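Local atomic coordinates of carbohydrate binding family 6 (Clostridium thermocellum, PDB entry 5A8C), a protein that hydrolyses terminal alpha-L-arabinofuranosyl residues as a family 43 glycoside hydrolase built on a five-bladed beta-propeller. Residues D28-F36 with N284-G292. Residues are numbered along the deposited sequence; the frame is centred on the assembly and turned at random.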
loop_
_atom_site.group_PDB
_atom_site.type_symbol
_atom_site.label_atom_id
_atom_site.label_comp_id
_atom_site.label_asym_id
_atom_site.label_seq_id
_atom_site.Cartn_x
_atom_site.Cartn_y
_atom_site.Cartn_z
ATOM N N ASP A 28 -18.584 -12.331 -2.662
ATOM C CA ASP A 28 -19.074 -11.305 -3.556
ATOM C C ASP A 28 -17.976 -10.729 -4.408
ATOM O O ASP A 28 -16.787 -10.714 -4.031
ATOM C CB ASP A 28 -19.605 -10.164 -2.716
ATOM C CG ASP A 28 -20.734 -10.569 -1.847
ATOM O OD1 ASP A 28 -21.398 -11.579 -2.104
ATOM O OD2 ASP A 28 -20.983 -9.933 -0.811
ATOM N N TYR A 29 -18.352 -10.183 -5.560
ATOM C CA TYR A 29 -17.484 -9.343 -6.350
ATOM C C TYR A 29 -18.331 -8.250 -6.993
ATOM O O TYR A 29 -19.286 -8.565 -7.711
ATOM C CB TYR A 29 -16.827 -10.157 -7.442
ATOM C CG TYR A 29 -16.000 -9.293 -8.372
ATOM C CD1 TYR A 29 -14.727 -8.875 -8.042
ATOM C CD2 TYR A 29 -16.462 -8.896 -9.612
ATOM C CE1 TYR A 29 -13.968 -8.095 -8.880
ATOM C CE2 TYR A 29 -15.702 -8.135 -10.458
ATOM C CZ TYR A 29 -14.441 -7.742 -10.109
ATOM O OH TYR A 29 -13.661 -7.015 -10.939
ATOM N N PRO A 30 -18.003 -6.985 -6.796
ATOM C CA PRO A 30 -16.922 -6.469 -5.952
ATOM C C PRO A 30 -17.235 -6.653 -4.453
ATOM O O PRO A 30 -18.387 -6.796 -4.062
ATOM C CB PRO A 30 -16.842 -5.016 -6.346
ATOM C CG PRO A 30 -18.189 -4.693 -6.830
ATOM C CD PRO A 30 -18.720 -5.907 -7.474
ATOM N N ILE A 31 -16.191 -6.655 -3.625
ATOM C CA ILE A 31 -16.387 -6.879 -2.207
ATOM C C ILE A 31 -16.969 -5.703 -1.460
ATOM O O ILE A 31 -17.598 -5.890 -0.413
ATOM C CB ILE A 31 -15.098 -7.393 -1.492
ATOM C CG1 ILE A 31 -13.976 -6.353 -1.465
ATOM C CG2 ILE A 31 -14.631 -8.710 -2.087
ATOM C CD1 ILE A 31 -12.794 -6.775 -0.625
ATOM N N PHE A 32 -16.748 -4.480 -1.949
ATOM C CA PHE A 32 -17.114 -3.260 -1.219
ATOM C C PHE A 32 -17.353 -2.137 -2.183
ATOM O O PHE A 32 -16.421 -1.698 -2.875
ATOM C CB PHE A 32 -16.007 -2.875 -0.224
ATOM C CG PHE A 32 -16.327 -1.655 0.570
ATOM C CD1 PHE A 32 -17.320 -1.673 1.553
ATOM C CD2 PHE A 32 -15.667 -0.465 0.336
ATOM C CE1 PHE A 32 -17.615 -0.544 2.277
ATOM C CE2 PHE A 32 -15.964 0.665 1.067
ATOM C CZ PHE A 32 -16.936 0.635 2.050
ATOM N N SER A 33 -18.574 -1.645 -2.229
ATOM C CA SER A 33 -18.916 -0.587 -3.192
ATOM C C SER A 33 -19.512 0.650 -2.564
ATOM O O SER A 33 -19.907 1.549 -3.295
ATOM C CB SER A 33 -19.874 -1.096 -4.281
ATOM O OG SER A 33 -21.037 -1.546 -3.665
ATOM N N GLN A 34 -19.572 0.710 -1.234
ATOM C CA GLN A 34 -20.259 1.846 -0.602
ATOM C C GLN A 34 -19.653 3.183 -0.953
ATOM O O GLN A 34 -20.362 4.163 -1.177
ATOM C CB GLN A 34 -20.282 1.693 0.894
ATOM C CG GLN A 34 -21.004 0.489 1.380
ATOM C CD GLN A 34 -22.479 0.514 0.983
ATOM O OE1 GLN A 34 -23.175 1.522 1.239
ATOM N NE2 GLN A 34 -22.945 -0.523 0.283
ATOM N N ARG A 35 -18.321 3.236 -0.920
ATOM C CA ARG A 35 -17.525 4.377 -1.248
ATOM C C ARG A 35 -16.353 3.865 -2.055
ATOM O O ARG A 35 -16.027 2.689 -1.967
ATOM C CB ARG A 35 -17.057 5.113 0.023
ATOM C CG ARG A 35 -18.187 5.673 0.861
ATOM C CD ARG A 35 -17.788 6.330 2.171
ATOM N NE ARG A 35 -16.952 5.488 2.993
ATOM C CZ ARG A 35 -17.343 4.395 3.627
ATOM N NH1 ARG A 35 -18.589 3.953 3.588
ATOM N NH2 ARG A 35 -16.474 3.714 4.323
ATOM N N PHE A 36 -15.700 4.749 -2.814
ATOM C CA PHE A 36 -14.574 4.312 -3.645
ATOM C C PHE A 36 -13.291 4.190 -2.812
ATOM O O PHE A 36 -13.030 5.001 -1.913
ATOM C CB PHE A 36 -14.419 5.298 -4.818
ATOM C CG PHE A 36 -15.613 5.289 -5.738
ATOM C CD1 PHE A 36 -15.839 4.182 -6.543
ATOM C CD2 PHE A 36 -16.502 6.348 -5.775
ATOM C CE1 PHE A 36 -16.961 4.141 -7.364
ATOM C CE2 PHE A 36 -17.638 6.287 -6.585
ATOM C CZ PHE A 36 -17.845 5.191 -7.382
ATOM N N ASN A 284 -9.374 -2.028 -8.708
ATOM C CA ASN A 284 -9.736 -1.819 -10.093
ATOM C C ASN A 284 -10.822 -0.766 -10.136
ATOM O O ASN A 284 -10.964 0.026 -9.199
ATOM C CB ASN A 284 -10.067 -3.131 -10.836
ATOM C CG ASN A 284 -11.375 -3.771 -10.464
ATOM O OD1 ASN A 284 -12.073 -3.297 -9.572
ATOM N ND2 ASN A 284 -11.689 -4.853 -11.144
ATOM N N ARG A 285 -11.525 -0.680 -11.262
ATOM C CA ARG A 285 -12.546 0.358 -11.488
ATOM C C ARG A 285 -13.876 -0.232 -11.926
ATOM O O ARG A 285 -14.608 0.373 -12.678
ATOM C CB ARG A 285 -11.991 1.413 -12.434
ATOM C CG ARG A 285 -10.832 2.198 -11.812
ATOM C CD ARG A 285 -9.823 2.711 -12.840
ATOM N NE ARG A 285 -8.989 3.762 -12.302
ATOM C CZ ARG A 285 -7.731 3.647 -11.849
ATOM N NH1 ARG A 285 -7.105 2.477 -11.763
ATOM N NH2 ARG A 285 -7.101 4.739 -11.495
ATOM N N THR A 286 -14.186 -1.453 -11.419
ATOM C CA THR A 286 -15.399 -2.123 -11.826
ATOM C C THR A 286 -16.651 -1.447 -11.308
ATOM O O THR A 286 -17.702 -1.454 -11.992
ATOM C CB THR A 286 -15.358 -3.596 -11.508
ATOM O OG1 THR A 286 -16.296 -4.279 -12.362
ATOM C CG2 THR A 286 -15.617 -3.901 -10.100
ATOM N N VAL A 287 -16.652 -0.900 -10.092
ATOM C CA VAL A 287 -17.823 -0.204 -9.577
ATOM C C VAL A 287 -18.168 0.993 -10.419
ATOM O O VAL A 287 -19.326 1.197 -10.841
ATOM C CB VAL A 287 -17.682 0.127 -8.076
ATOM C CG1 VAL A 287 -18.876 0.964 -7.580
ATOM C CG2 VAL A 287 -17.482 -1.130 -7.238
ATOM N N ALA A 288 -17.151 1.808 -10.686
ATOM C CA ALA A 288 -17.356 2.960 -11.573
ATOM C C ALA A 288 -17.847 2.508 -12.942
ATOM O O ALA A 288 -18.772 3.117 -13.507
ATOM C CB ALA A 288 -16.069 3.733 -11.685
ATOM N N LYS A 289 -17.266 1.451 -13.509
ATOM C CA LYS A 289 -17.702 0.981 -14.827
ATOM C C LYS A 289 -19.172 0.601 -14.799
ATOM O O LYS A 289 -19.953 0.998 -15.686
ATOM C CB LYS A 289 -16.869 -0.231 -15.240
ATOM C CG LYS A 289 -17.282 -0.788 -16.588
ATOM C CD LYS A 289 -16.423 -1.925 -17.037
ATOM C CE LYS A 289 -16.867 -2.574 -18.341
ATOM N NZ LYS A 289 -18.165 -3.288 -18.251
ATOM N N GLN A 290 -19.595 -0.165 -13.817
ATOM C CA GLN A 290 -20.987 -0.607 -13.789
ATOM C C GLN A 290 -21.924 0.562 -13.665
ATOM O O GLN A 290 -23.014 0.502 -14.223
ATOM C CB GLN A 290 -21.148 -1.533 -12.610
ATOM C CG GLN A 290 -20.436 -2.878 -12.669
ATOM C CD GLN A 290 -19.898 -3.282 -14.021
ATOM O OE1 GLN A 290 -18.673 -3.373 -14.189
ATOM N NE2 GLN A 290 -20.797 -3.542 -14.998
ATOM N N ARG A 291 -21.545 1.632 -12.984
ATOM C CA ARG A 291 -22.386 2.790 -12.766
ATOM C C ARG A 291 -22.220 3.858 -13.844
ATOM O O ARG A 291 -22.892 4.875 -13.788
ATOM C CB ARG A 291 -22.140 3.352 -11.373
ATOM C CG ARG A 291 -22.464 2.401 -10.280
ATOM C CD ARG A 291 -22.163 2.928 -8.916
ATOM N NE ARG A 291 -22.404 1.900 -7.942
ATOM C CZ ARG A 291 -22.323 2.046 -6.634
ATOM N NH1 ARG A 291 -21.982 3.202 -6.073
ATOM N NH2 ARG A 291 -22.511 0.965 -5.881
ATOM N N GLY A 292 -21.361 3.629 -14.829
ATOM C CA GLY A 292 -21.140 4.593 -15.885
ATOM C C GLY A 292 -20.416 5.844 -15.432
ATOM O O GLY A 292 -20.595 6.880 -16.057
HETATM O O HOH W 1 -22.519 3.333 -3.135
#
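In this five-bladed beta-propeller, the loop entering strand 36-45 packs against the short helix 286-291, with V287 set among P30, S33 and F36. V287 CG2 meets P30 CG at 3.7 Å and S33 CB at 3.8 Å, while CG1 lies 3.7 Å from F36 CE1, with S33 CB a little farther off. Its chi1 of 175° puts CG1 beside the carbonyl carbon, on the side of F36, and CG2 beside the backbone N, on the side of P30. CG1 also sits over the centre of one face of the R291 guanidinium, whose NH2 comes within 3.7 Å of S33 CB. A water accepts from R291 NH1 and donates to Q34 O. At the other end Y29, preceding a cis peptide bond to P30, takes a hydrogen bond from N284 ND2 to its OH (2.9 Å, 151°). The oxygen is nearly in the amide plane. ND2 also donates to P260 O, while OD1 takes a weak bond from T286 N; together these limit the amide's rotation. T286 OG1 bonds D261. Strand 300-306 flanks the contact through N300, which P30 and T286 touch, and the loop runs on into strand 36-45, an outermost strand of a four-stranded antiparallel sheet, beside strand 48-56.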